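Local coordinates for protein coenzyme A transferase (Yersinia pestis, PDB 3QLI) that probably transfers coenzyme A from an acyl-CoA to a carboxylate such as acetate, at residues A[62-76]-A[86-100]. Sequence-based numbering, arbitrary orientation.
Sequences ATRGDIGDLRVYYFE and LRYELNNRIKPYSMF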
ATOM      1  N   ALA A  62     -38.544   5.296  -7.871  1.00 18.53           N
ATOM      2  CA  ALA A  62     -37.895   5.947  -8.997  1.00 18.30           C
ATOM      3  C   ALA A  62     -38.738   5.779 -10.261  1.00 21.53           C
ATOM      4  O   ALA A  62     -38.914   6.717 -11.038  1.00 22.48           O
ATOM      5  CB  ALA A  62     -36.492   5.368  -9.201  1.00 18.97           C
ATOM      6  N   THR A  63     -39.259   4.578 -10.470  1.00 19.71           N
ATOM      7  CA  THR A  63     -40.094   4.316 -11.644  1.00 22.72           C
ATOM      8  C   THR A  63     -41.288   5.270 -11.722  1.00 22.43           C
ATOM      9  O   THR A  63     -41.643   5.756 -12.802  1.00 23.88           O
ATOM     10  CB  THR A  63     -40.581   2.858 -11.655  1.00 22.29           C
ATOM     11  OG1 THR A  63     -39.445   1.998 -11.759  1.00 19.80           O
ATOM     12  CG2 THR A  63     -41.509   2.604 -12.848  1.00 22.16           C
ATOM     13  N   ARG A  64     -41.888   5.549 -10.571  1.00 23.58           N
ATOM     14  CA  ARG A  64     -43.030   6.451 -10.482  1.00 22.44           C
ATOM     15  C   ARG A  64     -42.627   7.920 -10.537  1.00 25.22           C
ATOM     16  O   ARG A  64     -43.483   8.795 -10.498  1.00 21.99           O
ATOM     17  CB  ARG A  64     -43.814   6.200  -9.186  1.00 26.34           C
ATOM     18  CG  ARG A  64     -44.421   4.810  -9.075  1.00 27.83           C
ATOM     19  CD  ARG A  64     -45.402   4.711  -7.897  1.00 32.62           C
ATOM     20  NE  ARG A  64     -44.838   5.159  -6.619  1.00 36.80           N
ATOM     21  CZ  ARG A  64     -44.236   4.366  -5.728  1.00 39.37           C
ATOM     22  NH1 ARG A  64     -44.099   3.067  -5.966  1.00 32.24           N
ATOM     23  NH2 ARG A  64     -43.764   4.873  -4.596  1.00 36.40           N
ATOM     24  N   GLY A  65     -41.324   8.187 -10.592  1.00 21.56           N
ATOM     25  CA  GLY A  65     -40.816   9.546 -10.662  1.00 19.42           C
ATOM     26  C   GLY A  65     -40.917  10.306  -9.349  1.00 24.34           C
ATOM     27  O   GLY A  65     -40.999  11.530  -9.347  1.00 22.54           O
ATOM     28  N   ASP A  66     -40.885   9.580  -8.234  1.00 20.29           N
ATOM     29  CA  ASP A  66     -41.138  10.152  -6.913  1.00 19.56           C
ATOM     30  C   ASP A  66     -39.843  10.373  -6.113  1.00 21.17           C
ATOM     31  O   ASP A  66     -39.882  10.758  -4.943  1.00 20.76           O
ATOM     32  CB  ASP A  66     -42.111   9.240  -6.150  1.00 21.04           C
ATOM     33  CG  ASP A  66     -42.482   9.772  -4.773  1.00 25.89           C
ATOM     34  OD1 ASP A  66     -42.914  10.939  -4.674  1.00 31.18           O
ATOM     35  OD2 ASP A  66     -42.370   9.003  -3.782  1.00 28.46           O
ATOM     36  N   ILE A  67     -38.701  10.114  -6.742  1.00 20.31           N
ATOM     37  CA  ILE A  67     -37.408  10.420  -6.131  1.00 20.33           C
ATOM     38  C   ILE A  67     -36.386  10.658  -7.220  1.00 22.27           C
ATOM     39  O   ILE A  67     -36.520  10.137  -8.328  1.00 22.43           O
ATOM     40  CB  ILE A  67     -36.914   9.295  -5.169  1.00 22.19           C
ATOM     41  CG1 ILE A  67     -35.697   9.768  -4.353  1.00 19.47           C
ATOM     42  CG2 ILE A  67     -36.581   8.026  -5.941  1.00 18.72           C
ATOM     43  CD1 ILE A  67     -35.346   8.846  -3.207  1.00 22.50           C
ATOM     44  N   GLY A  68     -35.370  11.457  -6.906  1.00 20.06           N
ATOM     45  CA  GLY A  68     -34.321  11.745  -7.857  1.00 19.95           C
ATOM     46  C   GLY A  68     -33.017  12.116  -7.191  1.00 18.45           C
ATOM     47  O   GLY A  68     -32.962  12.312  -5.974  1.00 17.00           O
ATOM     48  N   ASP A  69     -31.974  12.216  -8.009  1.00 15.68           N
ATOM     49  CA  ASP A  69     -30.635  12.566  -7.566  1.00 17.51           C
ATOM     50  C   ASP A  69     -30.232  11.790  -6.324  1.00 16.06           C
ATOM     51  O   ASP A  69     -29.641  12.344  -5.401  1.00 17.78           O
ATOM     52  CB  ASP A  69     -30.493  14.075  -7.308  1.00 18.37           C
ATOM     53  CG  ASP A  69     -29.040  14.498  -7.211  1.00 26.90           C
ATOM     54  OD1 ASP A  69     -28.199  13.818  -7.845  1.00 30.15           O
ATOM     55  OD2 ASP A  69     -28.726  15.476  -6.493  1.00 24.40           O
ATOM     56  N   LEU A  70     -30.552  10.503  -6.305  1.00 17.81           N
ATOM     57  CA  LEU A  70     -30.186   9.656  -5.172  1.00 14.74           C
ATOM     58  C   LEU A  70     -28.889   8.922  -5.477  1.00 17.57           C
ATOM     59  O   LEU A  70     -28.823   8.098  -6.391  1.00 15.36           O
ATOM     60  CB  LEU A  70     -31.299   8.649  -4.852  1.00 14.30           C
ATOM     61  CG  LEU A  70     -31.021   7.740  -3.642  1.00 15.83           C
ATOM     62  CD1 LEU A  70     -31.022   8.546  -2.347  1.00 13.42           C
ATOM     63  CD2 LEU A  70     -32.059   6.621  -3.568  1.00 18.90           C
ATOM     64  N   ARG A  71     -27.850   9.230  -4.717  1.00 14.09           N
ATOM     65  CA  ARG A  71     -26.574   8.560  -4.914  1.00 15.47           C
ATOM     66  C   ARG A  71     -26.566   7.319  -4.040  1.00 16.18           C
ATOM     67  O   ARG A  71     -26.906   7.392  -2.860  1.00 16.65           O
ATOM     68  CB  ARG A  71     -25.429   9.469  -4.504  1.00 16.09           C
ATOM     69  CG  ARG A  71     -25.209  10.663  -5.409  1.00 16.84           C
ATOM     70  CD  ARG A  71     -23.922  11.366  -5.011  1.00 21.70           C
ATOM     71  NE  ARG A  71     -23.637  12.515  -5.863  1.00 19.71           N
ATOM     72  CZ  ARG A  71     -22.520  13.228  -5.790  1.00 25.69           C
ATOM     73  NH1 ARG A  71     -21.588  12.910  -4.897  1.00 22.43           N
ATOM     74  NH2 ARG A  71     -22.336  14.259  -6.606  1.00 25.43           N
ATOM     75  N   VAL A  72     -26.185   6.179  -4.611  1.00 13.83           N
ATOM     76  CA  VAL A  72     -26.055   4.963  -3.820  1.00 13.10           C
ATOM     77  C   VAL A  72     -24.599   4.535  -3.817  1.00 14.55           C
ATOM     78  O   VAL A  72     -24.023   4.220  -4.879  1.00 14.52           O
ATOM     79  CB  VAL A  72     -26.953   3.825  -4.357  1.00 14.86           C
ATOM     80  CG1 VAL A  72     -26.763   2.542  -3.515  1.00 16.71           C
ATOM     81  CG2 VAL A  72     -28.415   4.268  -4.365  1.00 18.28           C
ATOM     82  N   TYR A  73     -24.005   4.547  -2.621  1.00 13.97           N
ATOM     83  CA  TYR A  73     -22.609   4.182  -2.412  1.00 12.95           C
ATOM     84  C   TYR A  73     -22.558   2.749  -1.860  1.00 17.16           C
ATOM     85  O   TYR A  73     -23.176   2.456  -0.838  1.00 14.58           O
ATOM     86  CB  TYR A  73     -21.968   5.133  -1.403  1.00 12.24           C
ATOM     87  CG  TYR A  73     -21.752   6.551  -1.889  1.00 14.28           C
ATOM     88  CD1 TYR A  73     -20.508   6.957  -2.368  1.00 12.73           C
ATOM     89  CD2 TYR A  73     -22.781   7.501  -1.834  1.00 14.37           C
ATOM     90  CE1 TYR A  73     -20.290   8.278  -2.793  1.00 15.53           C
ATOM     91  CE2 TYR A  73     -22.574   8.816  -2.267  1.00 15.61           C
ATOM     92  CZ  TYR A  73     -21.328   9.197  -2.749  1.00 17.94           C
ATOM     93  OH  TYR A  73     -21.113  10.508  -3.170  1.00 16.42           O
ATOM     94  N   TYR A  74     -21.813   1.855  -2.508  1.00 13.91           N
ATOM     95  CA  TYR A  74     -21.907   0.444  -2.138  1.00 14.27           C
ATOM     96  C   TYR A  74     -20.753  -0.389  -2.695  1.00 16.41           C
ATOM     97  O   TYR A  74     -20.066   0.050  -3.623  1.00 15.59           O
ATOM     98  CB  TYR A  74     -23.238  -0.128  -2.657  1.00 16.34           C
ATOM     99  CG  TYR A  74     -23.273  -0.172  -4.166  1.00 15.76           C
ATOM    100  CD1 TYR A  74     -23.019  -1.352  -4.851  1.00 16.75           C
ATOM    101  CD2 TYR A  74     -23.520   0.976  -4.906  1.00 17.31           C
ATOM    102  CE1 TYR A  74     -23.022  -1.387  -6.238  1.00 15.73           C
ATOM    103  CE2 TYR A  74     -23.521   0.954  -6.304  1.00 15.95           C
ATOM    104  CZ  TYR A  74     -23.269  -0.227  -6.959  1.00 17.17           C
ATOM    105  OH  TYR A  74     -23.257  -0.252  -8.342  1.00 15.43           O
ATOM    106  N   PHE A  75     -20.601  -1.597  -2.151  1.00 16.76           N
ATOM    107  CA  PHE A  75     -19.578  -2.568  -2.540  1.00 17.68           C
ATOM    108  C   PHE A  75     -20.215  -3.942  -2.774  1.00 18.30           C
ATOM    109  O   PHE A  75     -21.272  -4.238  -2.221  1.00 20.10           O
ATOM    110  CB  PHE A  75     -18.578  -2.768  -1.398  1.00 16.40           C
ATOM    111  CG  PHE A  75     -17.597  -1.649  -1.213  1.00 16.46           C
ATOM    112  CD1 PHE A  75     -16.345  -1.706  -1.796  1.00 17.67           C
ATOM    113  CD2 PHE A  75     -17.908  -0.565  -0.412  1.00 16.20           C
ATOM    114  CE1 PHE A  75     -15.432  -0.689  -1.610  1.00 17.77           C
ATOM    115  CE2 PHE A  75     -16.998   0.455  -0.222  1.00 16.82           C
ATOM    116  CZ  PHE A  75     -15.759   0.392  -0.821  1.00 14.85           C
ATOM    117  N   GLU A  76     -19.559  -4.789  -3.566  1.00 17.28           N
ATOM    118  CA  GLU A  76     -20.033  -6.160  -3.798  1.00 18.94           C
ATOM    119  C   GLU A  76     -21.481  -6.361  -4.261  1.00 18.55           C
ATOM    120  O   GLU A  76     -22.292  -6.943  -3.546  1.00 15.52           O
ATOM    121  CB  GLU A  76     -19.735  -7.044  -2.584  1.00 16.83           C
ATOM    122  CG  GLU A  76     -19.509  -8.508  -2.930  1.00 18.38           C
ATOM    123  CD  GLU A  76     -18.398  -8.711  -3.945  1.00 27.10           C
ATOM    124  OE1 GLU A  76     -17.436  -7.916  -3.954  1.00 28.12           O
ATOM    125  OE2 GLU A  76     -18.484  -9.673  -4.736  1.00 35.25           O
ATOM    126  N   LEU A  86     -30.439  -0.655  -9.587  1.00 13.77           N
ATOM    127  CA  LEU A  86     -29.386  -0.443 -10.574  1.00 16.32           C
ATOM    128  C   LEU A  86     -29.828  -0.611 -12.033  1.00 18.62           C
ATOM    129  O   LEU A  86     -29.008  -0.484 -12.939  1.00 17.12           O
ATOM    130  CB  LEU A  86     -28.183  -1.342 -10.273  1.00 18.89           C
ATOM    131  CG  LEU A  86     -27.510  -1.120  -8.915  1.00 16.96           C
ATOM    132  CD1 LEU A  86     -26.275  -1.992  -8.762  1.00 17.84           C
ATOM    133  CD2 LEU A  86     -27.163   0.344  -8.710  1.00 18.67           C
ATOM    134  N   ARG A  87     -31.102  -0.920 -12.266  1.00 16.15           N
ATOM    135  CA  ARG A  87     -31.573  -1.108 -13.640  1.00 20.22           C
ATOM    136  C   ARG A  87     -31.243   0.126 -14.467  1.00 22.16           C
ATOM    137  O   ARG A  87     -31.478   1.248 -14.030  1.00 17.44           O
ATOM    138  CB  ARG A  87     -33.083  -1.382 -13.687  1.00 20.95           C
ATOM    139  CG  ARG A  87     -33.476  -2.789 -13.259  1.00 27.52           C
ATOM    140  CD  ARG A  87     -34.841  -3.199 -13.821  1.00 28.11           C
ATOM    141  NE  ARG A  87     -35.870  -2.169 -13.670  1.00 32.87           N
ATOM    142  CZ  ARG A  87     -36.604  -1.998 -12.571  1.00 32.26           C
ATOM    143  NH1 ARG A  87     -36.405  -2.770 -11.516  1.00 32.96           N
ATOM    144  NH2 ARG A  87     -37.530  -1.047 -12.521  1.00 34.38           N
ATOM    145  N   TYR A  88     -30.701  -0.094 -15.661  1.00 20.07           N
ATOM    146  CA  TYR A  88     -30.242   0.990 -16.531  1.00 21.62           C
ATOM    147  C   TYR A  88     -31.283   2.097 -16.672  1.00 21.16           C
ATOM    148  O   TYR A  88     -30.953   3.285 -16.644  1.00 20.13           O
ATOM    149  CB  TYR A  88     -29.873   0.423 -17.909  1.00 23.06           C
ATOM    150  CG  TYR A  88     -29.168   1.400 -18.826  1.00 29.37           C
ATOM    151  CD1 TYR A  88     -27.778   1.512 -18.821  1.00 25.31           C
ATOM    152  CD2 TYR A  88     -29.890   2.198 -19.709  1.00 27.88           C
ATOM    153  CE1 TYR A  88     -27.128   2.397 -19.653  1.00 23.85           C
ATOM    154  CE2 TYR A  88     -29.245   3.086 -20.554  1.00 30.46           C
ATOM    155  CZ  TYR A  88     -27.868   3.181 -20.523  1.00 29.35           C
ATOM    156  OH  TYR A  88     -27.227   4.065 -21.360  1.00 26.81           O
ATOM    157  N   GLU A  89     -32.547   1.706 -16.785  1.00 21.98           N
ATOM    158  CA  GLU A  89     -33.612   2.673 -17.060  1.00 19.97           C
ATOM    159  C   GLU A  89     -33.821   3.650 -15.917  1.00 25.04           C
ATOM    160  O   GLU A  89     -34.445   4.696 -16.094  1.00 20.30           O
ATOM    161  CB  GLU A  89     -34.928   1.956 -17.357  1.00 26.64           C
ATOM    162  CG  GLU A  89     -34.772   0.754 -18.274  1.00 34.61           C
ATOM    163  CD  GLU A  89     -34.504  -0.523 -17.501  1.00 34.59           C
ATOM    164  OE1 GLU A  89     -35.383  -0.934 -16.703  1.00 42.07           O
ATOM    165  OE2 GLU A  89     -33.420  -1.116 -17.688  1.00 29.25           O
ATOM    166  N   LEU A  90     -33.308   3.316 -14.737  1.00 20.77           N
ATOM    167  CA  LEU A  90     -33.460   4.180 -13.569  1.00 20.55           C
ATOM    168  C   LEU A  90     -32.206   5.003 -13.293  1.00 21.09           C
ATOM    169  O   LEU A  90     -32.149   5.757 -12.322  1.00 20.49           O
ATOM    170  CB  LEU A  90     -33.809   3.350 -12.331  1.00 18.18           C
ATOM    171  CG  LEU A  90     -34.995   2.389 -12.424  1.00 20.92           C
ATOM    172  CD1 LEU A  90     -35.142   1.597 -11.135  1.00 21.37           C
ATOM    173  CD2 LEU A  90     -36.277   3.137 -12.740  1.00 22.88           C
ATOM    174  N   ASN A  91     -31.204   4.851 -14.151  1.00 19.07           N
ATOM    175  CA  ASN A  91     -29.932   5.548 -13.993  1.00 22.87           C
ATOM    176  C   ASN A  91     -30.023   7.069 -13.870  1.00 24.51           C
ATOM    177  O   ASN A  91     -29.124   7.703 -13.323  1.00 28.19           O
ATOM    178  CB  ASN A  91     -28.978   5.176 -15.130  1.00 26.20           C
ATOM    179  CG  ASN A  91     -27.529   5.425 -14.774  1.00 29.25           C
ATOM    180  OD1 ASN A  91     -26.993   6.504 -15.026  1.00 33.13           O
ATOM    181  ND2 ASN A  91     -26.885   4.427 -14.179  1.00 33.00           N
ATOM    182  N   ASN A  92     -31.100   7.651 -14.381  1.00 26.49           N
ATOM    183  CA  ASN A  92     -31.277   9.100 -14.328  1.00 24.97           C
ATOM    184  C   ASN A  92     -31.827   9.593 -12.994  1.00 26.34           C
ATOM    185  O   ASN A  92     -31.913  10.796 -12.755  1.00 26.65           O
ATOM    186  CB  ASN A  92     -32.187   9.566 -15.465  1.00 27.43           C
ATOM    187  CG  ASN A  92     -33.603   9.035 -15.334  1.00 31.37           C
ATOM    188  OD1 ASN A  92     -33.812   7.866 -15.013  1.00 31.67           O
ATOM    189  ND2 ASN A  92     -34.583   9.896 -15.584  1.00 38.79           N
ATOM    190  N   ARG A  93     -32.197   8.658 -12.127  1.00 21.46           N
ATOM    191  CA  ARG A  93     -32.773   8.997 -10.831  1.00 17.74           C
ATOM    192  C   ARG A  93     -32.013   8.387  -9.665  1.00 18.11           C
ATOM    193  O   ARG A  93     -31.876   9.009  -8.619  1.00 17.43           O
ATOM    194  CB  ARG A  93     -34.238   8.564 -10.772  1.00 18.91           C
ATOM    195  CG  ARG A  93     -35.151   9.428 -11.656  1.00 20.92           C
ATOM    196  CD  ARG A  93     -36.604   9.006 -11.592  1.00 22.71           C
ATOM    197  NE  ARG A  93     -37.422   9.929 -12.375  1.00 26.85           N
ATOM    198  CZ  ARG A  93     -37.869  11.099 -11.926  1.00 32.01           C
ATOM    199  NH1 ARG A  93     -37.595  11.497 -10.683  1.00 25.91           N
ATOM    200  NH2 ARG A  93     -38.602  11.873 -12.720  1.00 31.11           N
ATOM    201  N   ILE A  94     -31.556   7.150  -9.837  1.00 15.88           N
ATOM    202  CA  ILE A  94     -30.739   6.490  -8.820  1.00 17.85           C
ATOM    203  C   ILE A  94     -29.346   6.339  -9.397  1.00 18.31           C
ATOM    204  O   ILE A  94     -29.152   5.594 -10.345  1.00 18.97           O
ATOM    205  CB  ILE A  94     -31.307   5.114  -8.446  1.00 16.77           C
ATOM    206  CG1 ILE A  94     -32.725   5.282  -7.883  1.00 19.49           C
ATOM    207  CG2 ILE A  94     -30.384   4.405  -7.443  1.00 17.55           C
ATOM    208  CD1 ILE A  94     -33.438   3.997  -7.577  1.00 19.29           C
ATOM    209  N   LYS A  95     -28.381   7.062  -8.834  1.00 13.67           N
ATOM    210  CA  LYS A  95     -27.043   7.129  -9.412  1.00 16.16           C
ATOM    211  C   LYS A  95     -26.092   6.140  -8.731  1.00 18.60           C
ATOM    212  O   LYS A  95     -25.851   6.243  -7.530  1.00 18.98           O
ATOM    213  CB  LYS A  95     -26.472   8.541  -9.256  1.00 17.55           C
ATOM    214  CG  LYS A  95     -27.415   9.671  -9.635  1.00 20.13           C
ATOM    215  CD  LYS A  95     -27.916   9.526 -11.057  1.00 23.83           C
ATOM    216  CE  LYS A  95     -28.658  10.772 -11.513  1.00 30.59           C
ATOM    217  NZ  LYS A  95     -27.786  11.984 -11.455  1.00 37.15           N
ATOM    218  N   PRO A  96     -25.553   5.178  -9.493  1.00 19.23           N
ATOM    219  CA  PRO A  96     -24.612   4.227  -8.893  1.00 17.87           C
ATOM    220  C   PRO A  96     -23.274   4.891  -8.640  1.00 17.95           C
ATOM    221  O   PRO A  96     -22.589   5.300  -9.583  1.00 17.44           O
ATOM    222  CB  PRO A  96     -24.466   3.145  -9.967  1.00 17.32           C
ATOM    223  CG  PRO A  96     -25.700   3.303 -10.834  1.00 18.12           C
ATOM    224  CD  PRO A  96     -25.948   4.776 -10.855  1.00 18.76           C
ATOM    225  N   TYR A  97     -22.929   5.029  -7.364  1.00 16.68           N
ATOM    226  CA  TYR A  97     -21.607   5.486  -6.957  1.00 14.57           C
ATOM    227  C   TYR A  97     -20.913   4.240  -6.448  1.00 16.43           C
ATOM    228  O   TYR A  97     -20.727   4.046  -5.254  1.00 15.70           O
ATOM    229  CB  TYR A  97     -21.712   6.604  -5.901  1.00 15.02           C
ATOM    230  CG  TYR A  97     -21.875   7.958  -6.570  1.00 17.63           C
ATOM    231  CD1 TYR A  97     -20.876   8.926  -6.490  1.00 16.61           C
ATOM    232  CD2 TYR A  97     -22.998   8.236  -7.348  1.00 16.19           C
ATOM    233  CE1 TYR A  97     -21.008  10.150  -7.135  1.00 19.38           C
ATOM    234  CE2 TYR A  97     -23.134   9.464  -8.012  1.00 16.82           C
ATOM    235  CZ  TYR A  97     -22.137  10.409  -7.897  1.00 19.52           C
ATOM    236  OH  TYR A  97     -22.252  11.626  -8.536  1.00 19.65           O
ATOM    237  N   SER A  98     -20.580   3.376  -7.398  1.00 16.02           N
ATOM    238  CA  SER A  98     -20.091   2.041  -7.108  1.00 15.90           C
ATOM    239  C   SER A  98     -18.672   2.137  -6.599  1.00 15.99           C
ATOM    240  O   SER A  98     -17.848   2.863  -7.156  1.00 14.42           O
ATOM    241  CB  SER A  98     -20.117   1.206  -8.386  1.00 18.30           C
ATOM    242  OG  SER A  98     -21.274   1.497  -9.152  1.00 19.36           O
ATOM    243  N   MET A  99     -18.380   1.387  -5.549  1.00 18.00           N
ATOM    244  CA  MET A  99     -17.042   1.396  -4.978  1.00 16.89           C
ATOM    245  C   MET A  99     -16.245   0.138  -5.333  1.00 17.27           C
ATOM    246  O   MET A  99     -15.042   0.074  -5.089  1.00 16.85           O
ATOM    247  CB  MET A  99     -17.134   1.665  -3.479  1.00 16.22           C
ATOM    248  CG  MET A  99     -17.792   3.035  -3.241  1.00 15.74           C
ATOM    249  SD  MET A  99     -18.109   3.505  -1.541  1.00 21.00           S
ATOM    250  CE  MET A  99     -16.471   4.001  -0.999  1.00 20.33           C
ATOM    251  N   PHE A 100     -16.936  -0.850  -5.907  1.00 18.93           N
ATOM    252  CA  PHE A 100     -16.327  -1.983  -6.613  1.00 17.96           C
ATOM    253  C   PHE A 100     -17.009  -2.010  -7.968  1.00 20.65           C
ATOM    254  O   PHE A 100     -18.216  -1.771  -8.051  1.00 22.55           O
ATOM    255  CB  PHE A 100     -16.691  -3.327  -5.971  1.00 20.88           C
ATOM    256  CG  PHE A 100     -15.865  -3.716  -4.778  1.00 21.72           C
ATOM    257  CD1 PHE A 100     -14.690  -3.060  -4.463  1.00 23.19           C
ATOM    258  CD2 PHE A 100     -16.275  -4.784  -3.976  1.00 19.05           C
ATOM    259  CE1 PHE A 100     -13.942  -3.452  -3.349  1.00 20.55           C
ATOM    260  CE2 PHE A 100     -15.537  -5.182  -2.872  1.00 22.08           C
ATOM    261  CZ  PHE A 100     -14.368  -4.508  -2.559  1.00 21.68           C
TER
HETATM  262  O   HOH W   1     -39.758  -0.561 -10.726  1.00 31.49           O
HETATM  263  O   HOH W   2     -38.514   1.237 -14.403  1.00 32.04           O
HETATM  264  O   HOH W   3     -32.569  12.470 -10.834  1.00 27.43           O
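A chi1 of 67° puts CG of Tyr-74 between the backbone N and the carbonyl carbon, and its OH reaches Ser-98, whose OG donates a hydrogen bond to Tyr-74 OH (2.8 Å); Glu-105 also bonds that hydroxyl. The side chain of Arg-71, extended from CG to NE, runs across the face of Tyr-97: CD lies 3.7 Å from the ring centroid in a CH-pi contact, the guanidinium tilted 15° from the ring. Its NH1 bonds Tyr-73 OH in the guanidinium plane, while Glu-428 of the second subunit supplies a salt bridge. Beyond the strands, the edge of Phe-75 meets the face of Phe-100 in a T-shaped pair, centroids 4.7 Å apart, and Met-99 CB sits over the Phe-75 ring. Glu-76, part of the CoA site, brings OE1 to 3.3 Å from Phe-100 CD2. At the other end Arg-93 lays its guanidinium over Gly-65 CA and donates from NH1 to Ile-67 O (2.9 Å). The strands pair in parallel through backbone hydrogen bonds, among them Lys-95 N to Leu-70 O (2.7 Å). Linked through helix 79-83 in a beta-alpha-beta unit, they form one margin of the chain's parallel sheet: 70-74 lies between 94-98 and 41-44, with helix 131-139 against Tyr-73 and Met-99.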